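PDB 1ODI: purine nucleoside phosphorylase from Thermus thermophilus, which probably catalyses the reversible phosphorolysis of purine nucleosides, splitting the glycosidic bond to give free base and ribose 1-phosphate. Local coordinates for residues 86-91 / 197-202; 147-152 / 174-179. All blocks are in the same frame, centred on the assembly; numbering follows the deposited sequence.

Interaction 1 (86-91 / 197-202); sequences VRVGTA and GAILAV. With ADN (adenosine), chain H; SO4 (sulfate ion), chain G.
Strands 86-91 and 197-202 run side by side in parallel, their axes 4.3 Å apart and twisted by 35°, with Val86 level with Gly197 and Ala91 level with Val202. The backbone bonds zigzag between them: Arg87 N donates to Gly197 O, Ile199 N to Arg87 O over 2.8 Å, Gly89 N to Ile199 O and Ala201 N to Gly89 O, while the last, Ala91 N to Ala201 O, is weak. On one face Val88 CG1 meets Ile199 CG2 at 3.6 Å, two beta-branched side chains suited to extended backbone and to a buried apolar layer. Arg87 lies on the other face. With CG anti to the backbone N (chi1 161°) and the chain extended to NE, it carries its guanidinium along the strand to the end where the ligands bind. There NH2 donates to sulfate O1 at 2.8 Å, nearly straight, and Leu200 CD2 sits obliquely 3.4 Å from the same NH2. Salt bridges to Glu179 and, from NH2, to Glu181 fix the rotation of the group. Gly89 suits its place because a side chain there would collide with Arg87 NH1. Thr90 grips the sulfate twice, through its backbone N to O1 (3.1 Å) and through OG1 to O3 (2.8 Å). The sulfate probably occupies the phosphate site of the phosphorylase, beside the adenosine, whose C1' lies 3.2 Å from Thr90 O; Gly21 N and Arg25 of the same chain, and Arg44 of the second subunit, also bond to it. Val88 and Ile199 pack on Met224 of helix 214-234, Arg87 and Ala198 reach helix 182-191, and Ala91 and Leu200 touch strand 175-179.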
loop_
_atom_site.group_PDB
_atom_site.type_symbol
_atom_site.label_atom_id
_atom_site.label_comp_id
_atom_site.label_asym_id
_atom_site.label_seq_id
_atom_site.Cartn_x
_atom_site.Cartn_y
_atom_site.Cartn_z
ATOM N N VAL A 86 -13.507 -21.628 -20.092
ATOM C CA VAL A 86 -13.623 -22.250 -18.786
ATOM C C VAL A 86 -12.342 -22.963 -18.398
ATOM O O VAL A 86 -11.921 -23.914 -19.054
ATOM C CB VAL A 86 -14.777 -23.273 -18.740
ATOM C CG1 VAL A 86 -14.781 -23.987 -17.403
ATOM C CG2 VAL A 86 -16.105 -22.572 -18.968
ATOM N N ARG A 87 -11.726 -22.487 -17.322
ATOM C CA ARG A 87 -10.503 -23.078 -16.819
ATOM C C ARG A 87 -10.814 -24.406 -16.130
ATOM O O ARG A 87 -11.709 -24.493 -15.289
ATOM C CB ARG A 87 -9.822 -22.104 -15.838
ATOM C CG ARG A 87 -8.803 -22.735 -14.889
ATOM C CD ARG A 87 -8.031 -21.682 -14.083
ATOM N NE ARG A 87 -7.378 -22.270 -12.917
ATOM C CZ ARG A 87 -6.476 -23.249 -12.972
ATOM N NH1 ARG A 87 -6.096 -23.750 -14.143
ATOM N NH2 ARG A 87 -5.986 -23.764 -11.848
ATOM N N VAL A 88 -10.094 -25.449 -16.527
ATOM C CA VAL A 88 -10.240 -26.763 -15.917
ATOM C C VAL A 88 -8.878 -27.086 -15.323
ATOM O O VAL A 88 -8.022 -27.655 -15.997
ATOM C CB VAL A 88 -10.617 -27.850 -16.956
ATOM C CG1 VAL A 88 -12.107 -27.784 -17.260
ATOM C CG2 VAL A 88 -9.806 -27.667 -18.238
ATOM N N GLY A 89 -8.666 -26.705 -14.065
ATOM C CA GLY A 89 -7.378 -26.960 -13.437
ATOM C C GLY A 89 -7.419 -27.742 -12.139
ATOM O O GLY A 89 -8.399 -28.413 -11.826
ATOM N N THR A 90 -6.332 -27.669 -11.384
ATOM C CA THR A 90 -6.254 -28.349 -10.100
ATOM C C THR A 90 -5.931 -27.291 -9.055
ATOM O O THR A 90 -5.537 -26.183 -9.406
ATOM C CB THR A 90 -5.154 -29.432 -10.103
ATOM O OG1 THR A 90 -3.878 -28.821 -10.304
ATOM C CG2 THR A 90 -5.396 -30.431 -11.227
ATOM N N ALA A 91 -6.107 -27.623 -7.780
ATOM C CA ALA A 91 -5.830 -26.676 -6.701
ATOM C C ALA A 91 -5.454 -27.387 -5.401
ATOM O O ALA A 91 -5.674 -28.588 -5.255
ATOM C CB ALA A 91 -7.050 -25.769 -6.475
ATOM N N GLY A 197 -15.391 -19.030 -16.812
ATOM C CA GLY A 197 -15.711 -19.796 -15.622
ATOM C C GLY A 197 -14.514 -20.631 -15.207
ATOM O O GLY A 197 -13.522 -20.727 -15.943
ATOM N N ALA A 198 -14.583 -21.230 -14.028
ATOM C CA ALA A 198 -13.479 -22.054 -13.562
ATOM C C ALA A 198 -13.951 -23.222 -12.726
ATOM O O ALA A 198 -14.802 -23.072 -11.863
ATOM C CB ALA A 198 -12.488 -21.209 -12.763
ATOM N N ILE A 199 -13.409 -24.397 -13.008
ATOM C CA ILE A 199 -13.749 -25.585 -12.248
ATOM C C ILE A 199 -12.431 -26.268 -11.918
ATOM O O ILE A 199 -11.540 -26.398 -12.767
ATOM C CB ILE A 199 -14.702 -26.523 -13.035
ATOM C CG1 ILE A 199 -15.064 -27.727 -12.166
ATOM C CG2 ILE A 199 -14.077 -26.938 -14.356
ATOM C CD1 ILE A 199 -16.119 -28.624 -12.782
ATOM N N LEU A 200 -12.296 -26.686 -10.669
ATOM C CA LEU A 200 -11.056 -27.292 -10.223
ATOM C C LEU A 200 -11.199 -28.645 -9.563
ATOM O O LEU A 200 -12.240 -28.981 -8.995
ATOM C CB LEU A 200 -10.374 -26.333 -9.252
ATOM C CG LEU A 200 -10.300 -24.912 -9.800
ATOM C CD1 LEU A 200 -10.592 -23.916 -8.706
ATOM C CD2 LEU A 200 -8.940 -24.684 -10.410
ATOM N N ALA A 201 -10.125 -29.417 -9.643
ATOM C CA ALA A 201 -10.065 -30.732 -9.030
ATOM C C ALA A 201 -8.939 -30.651 -8.003
ATOM O O ALA A 201 -7.785 -30.426 -8.355
ATOM C CB ALA A 201 -9.746 -31.786 -10.075
ATOM N N VAL A 202 -9.280 -30.803 -6.731
ATOM C CA VAL A 202 -8.274 -30.750 -5.684
ATOM C C VAL A 202 -7.274 -31.870 -5.935
ATOM O O VAL A 202 -7.657 -33.042 -6.028
ATOM C CB VAL A 202 -8.911 -30.945 -4.300
ATOM C CG1 VAL A 202 -7.851 -30.830 -3.225
ATOM C CG2 VAL A 202 -10.015 -29.916 -4.088
HETATM O "O5'" ADN H . 1.074 -27.257 -9.567
HETATM C "C5'" ADN H . 0.751 -25.884 -9.443
HETATM C "C4'" ADN H . -0.303 -25.635 -10.539
HETATM O "O4'" ADN H . -1.547 -26.418 -10.373
HETATM C "C3'" ADN H . -0.782 -24.194 -10.554
HETATM O "O3'" ADN H . -0.871 -23.821 -11.943
HETATM C "C2'" ADN H . -2.160 -24.172 -9.850
HETATM O "O2'" ADN H . -3.190 -23.539 -10.604
HETATM C "C1'" ADN H . -2.401 -25.670 -9.487
HETATM N N9 ADN H . -2.176 -26.047 -8.035
HETATM C C8 ADN H . -2.358 -27.339 -7.509
HETATM N N7 ADN H . -2.103 -27.469 -6.233
HETATM C C5 ADN H . -1.721 -26.185 -5.844
HETATM C C6 ADN H . -1.297 -25.620 -4.570
HETATM N N6 ADN H . -1.208 -26.344 -3.450
HETATM N N1 ADN H . -0.981 -24.278 -4.542
HETATM C C2 ADN H . -1.068 -23.533 -5.680
HETATM N N3 ADN H . -1.446 -23.950 -6.920
HETATM C C4 ADN H . -1.757 -25.287 -6.937
HETATM S S SO4 G . -3.421 -26.557 -13.371
HETATM O O1 SO4 G . -4.121 -25.751 -12.356
HETATM O O2 SO4 G . -4.216 -26.579 -14.610
HETATM O O3 SO4 G . -3.244 -27.931 -12.863
HETATM O O4 SO4 G . -2.100 -25.968 -13.659
#

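Interaction 2 (147-152 / 174-179); sequences PHRVGL and GVLAFE. With ADN (adenosine), chain H.
Leu152 O accepts the bond that joins the two segments: Leu176 N donates to it over 2.8 Å at 167°. Leu176 CB lies just beyond the same oxygen, 3.4 Å from Leu152 O. Leu176 CG is anti to the carbonyl carbon of its own residue (chi1 -63°), and from there CD1 reaches Gly151 CA at 3.8 Å and Arg149 CB at 4.1 Å. Glycine fits at 151, where the chain turns a corner, since a CB would run into this methyl. The other branch, CD2, lies at the edge of the Arg149 guanidinium, near its plane. Gly174, with positive phi (97°), is the C-prime residue of a Schellman motif that ends helix 164-171, and it turns the chain into strand 175-179, as in a beta-alpha-beta crossover from the parallel strand 152-155. Its carbonyl O rests 3.6 Å from Leu152 CB. Farther along that strand the backbone arrives at the nucleoside, with Phe178 O 3.5 Å from adenosine C2 and Glu179 CA 3.6 Å from N3. Val150 packs on Pro131 and Leu152 on Val128, both of the third subunit.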
loop_
_atom_site.group_PDB
_atom_site.type_symbol
_atom_site.label_atom_id
_atom_site.label_comp_id
_atom_site.label_asym_id
_atom_site.label_seq_id
_atom_site.Cartn_x
_atom_site.Cartn_y
_atom_site.Cartn_z
ATOM N N PRO A 147 -20.496 -35.098 -6.821
ATOM C CA PRO A 147 -20.352 -34.175 -5.689
ATOM C C PRO A 147 -19.393 -33.029 -6.041
ATOM O O PRO A 147 -18.489 -33.183 -6.865
ATOM C CB PRO A 147 -19.833 -35.074 -4.563
ATOM C CG PRO A 147 -19.254 -36.272 -5.290
ATOM C CD PRO A 147 -20.245 -36.483 -6.400
ATOM N N HIS A 148 -19.600 -31.881 -5.408
ATOM C CA HIS A 148 -18.790 -30.709 -5.695
ATOM C C HIS A 148 -18.953 -29.624 -4.644
ATOM O O HIS A 148 -19.937 -29.589 -3.907
ATOM C CB HIS A 148 -19.239 -30.124 -7.025
ATOM C CG HIS A 148 -20.713 -29.866 -7.080
ATOM N ND1 HIS A 148 -21.631 -30.861 -7.342
ATOM C CD2 HIS A 148 -21.435 -28.749 -6.822
ATOM C CE1 HIS A 148 -22.853 -30.368 -7.244
ATOM N NE2 HIS A 148 -22.763 -29.089 -6.928
ATOM N N ARG A 149 -17.983 -28.722 -4.607
ATOM C CA ARG A 149 -18.021 -27.585 -3.708
ATOM C C ARG A 149 -18.110 -26.334 -4.577
ATOM O O ARG A 149 -17.497 -26.252 -5.647
ATOM C CB ARG A 149 -16.753 -27.496 -2.859
ATOM C CG ARG A 149 -16.527 -28.661 -1.925
ATOM C CD ARG A 149 -17.631 -28.801 -0.900
ATOM N NE ARG A 149 -17.185 -29.675 0.174
ATOM C CZ ARG A 149 -16.288 -29.319 1.087
ATOM N NH1 ARG A 149 -15.760 -28.101 1.058
ATOM N NH2 ARG A 149 -15.895 -30.189 2.009
ATOM N N VAL A 150 -18.890 -25.369 -4.114
ATOM C CA VAL A 150 -19.046 -24.111 -4.813
ATOM C C VAL A 150 -18.530 -23.050 -3.840
ATOM O O VAL A 150 -19.017 -22.936 -2.712
ATOM C CB VAL A 150 -20.527 -23.848 -5.158
ATOM C CG1 VAL A 150 -20.654 -22.593 -5.989
ATOM C CG2 VAL A 150 -21.096 -25.034 -5.915
ATOM N N GLY A 151 -17.525 -22.295 -4.261
ATOM C CA GLY A 151 -16.984 -21.286 -3.378
ATOM C C GLY A 151 -15.771 -20.557 -3.912
ATOM O O GLY A 151 -15.461 -20.592 -5.109
ATOM N N LEU A 152 -15.073 -19.898 -2.998
ATOM C CA LEU A 152 -13.901 -19.112 -3.343
ATOM C C LEU A 152 -12.591 -19.880 -3.376
ATOM O O LEU A 152 -12.371 -20.801 -2.599
ATOM C CB LEU A 152 -13.749 -17.955 -2.356
ATOM C CG LEU A 152 -14.759 -16.812 -2.406
ATOM C CD1 LEU A 152 -14.542 -15.906 -1.197
ATOM C CD2 LEU A 152 -14.597 -16.038 -3.702
ATOM N N GLY A 174 -13.238 -17.996 3.989
ATOM C CA GLY A 174 -13.963 -18.687 2.943
ATOM C C GLY A 174 -13.153 -19.235 1.782
ATOM O O GLY A 174 -13.730 -19.728 0.809
ATOM N N VAL A 175 -11.828 -19.161 1.860
ATOM C CA VAL A 175 -10.993 -19.680 0.779
ATOM C C VAL A 175 -10.947 -21.199 0.859
ATOM O O VAL A 175 -10.478 -21.760 1.850
ATOM C CB VAL A 175 -9.549 -19.124 0.856
ATOM C CG1 VAL A 175 -8.659 -19.821 -0.179
ATOM C CG2 VAL A 175 -9.561 -17.609 0.610
ATOM N N LEU A 176 -11.431 -21.865 -0.183
ATOM C CA LEU A 176 -11.448 -23.315 -0.200
ATOM C C LEU A 176 -10.134 -23.918 -0.678
ATOM O O LEU A 176 -9.715 -24.973 -0.193
ATOM C CB LEU A 176 -12.592 -23.824 -1.078
ATOM C CG LEU A 176 -14.023 -23.491 -0.648
ATOM C CD1 LEU A 176 -14.993 -24.033 -1.676
ATOM C CD2 LEU A 176 -14.314 -24.095 0.707
ATOM N N ALA A 177 -9.473 -23.257 -1.620
ATOM C CA ALA A 177 -8.216 -23.783 -2.139
ATOM C C ALA A 177 -7.390 -22.726 -2.860
ATOM O O ALA A 177 -7.896 -21.666 -3.240
ATOM C CB ALA A 177 -8.491 -24.959 -3.080
ATOM N N PHE A 178 -6.111 -23.030 -3.047
ATOM C CA PHE A 178 -5.212 -22.121 -3.718
ATOM C C PHE A 178 -4.846 -22.660 -5.077
ATOM O O PHE A 178 -4.563 -23.848 -5.229
ATOM C CB PHE A 178 -3.928 -21.909 -2.908
ATOM C CG PHE A 178 -4.123 -21.093 -1.669
ATOM C CD1 PHE A 178 -4.762 -21.635 -0.556
ATOM C CD2 PHE A 178 -3.714 -19.764 -1.629
ATOM C CE1 PHE A 178 -4.998 -20.860 0.582
ATOM C CE2 PHE A 178 -3.945 -18.981 -0.497
ATOM C CZ PHE A 178 -4.591 -19.531 0.611
ATOM N N GLU A 179 -4.868 -21.771 -6.062
ATOM C CA GLU A 179 -4.497 -22.111 -7.420
ATOM C C GLU A 179 -3.817 -20.868 -8.011
ATOM O O GLU A 179 -3.665 -19.863 -7.311
ATOM C CB GLU A 179 -5.725 -22.577 -8.210
ATOM C CG GLU A 179 -6.908 -21.664 -8.161
ATOM C CD GLU A 179 -6.966 -20.773 -9.364
ATOM O OE1 GLU A 179 -6.604 -19.588 -9.244
ATOM O OE2 GLU A 179 -7.363 -21.274 -10.437
HETATM O "O5'" ADN H . 1.074 -27.257 -9.567
HETATM C "C5'" ADN H . 0.751 -25.884 -9.443
HETATM C "C4'" ADN H . -0.303 -25.635 -10.539
HETATM O "O4'" ADN H . -1.547 -26.418 -10.373
HETATM C "C3'" ADN H . -0.782 -24.194 -10.554
HETATM O "O3'" ADN H . -0.871 -23.821 -11.943
HETATM C "C2'" ADN H . -2.160 -24.172 -9.850
HETATM O "O2'" ADN H . -3.190 -23.539 -10.604
HETATM C "C1'" ADN H . -2.401 -25.670 -9.487
HETATM N N9 ADN H . -2.176 -26.047 -8.035
HETATM C C8 ADN H . -2.358 -27.339 -7.509
HETATM N N7 ADN H . -2.103 -27.469 -6.233
HETATM C C5 ADN H . -1.721 -26.185 -5.844
HETATM C C6 ADN H . -1.297 -25.620 -4.570
HETATM N N6 ADN H . -1.208 -26.344 -3.450
HETATM N N1 ADN H . -0.981 -24.278 -4.542
HETATM C C2 ADN H . -1.068 -23.533 -5.680
HETATM N N3 ADN H . -1.446 -23.950 -6.920
HETATM C C4 ADN H . -1.757 -25.287 -6.937
#

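How the interactions relate
From the N terminus, strand 84-93 supplies the first half of interaction 1, whose loop is closed only when the chain returns at 197-202. Interaction 2 is nested wholly inside that loop: residues 147-152 come first, helix 164-171 follows, and 174-179 closes the smaller loop before helix 182-191 leads to strand 195-205. The two contacts meet within one sheet, where strands 84-93 and 175-179 are antiparallel neighbours. Arg87 NE bridges to Glu179 OE2 at 2.7 Å, and Ala91 CB packs on Ala177 CB. Interaction 1 pairs strands 84-93 and 195-205, interaction 2 ties the turn between strands 149-150 and 152-155 to strand 175-179, and both border the bound adenosine.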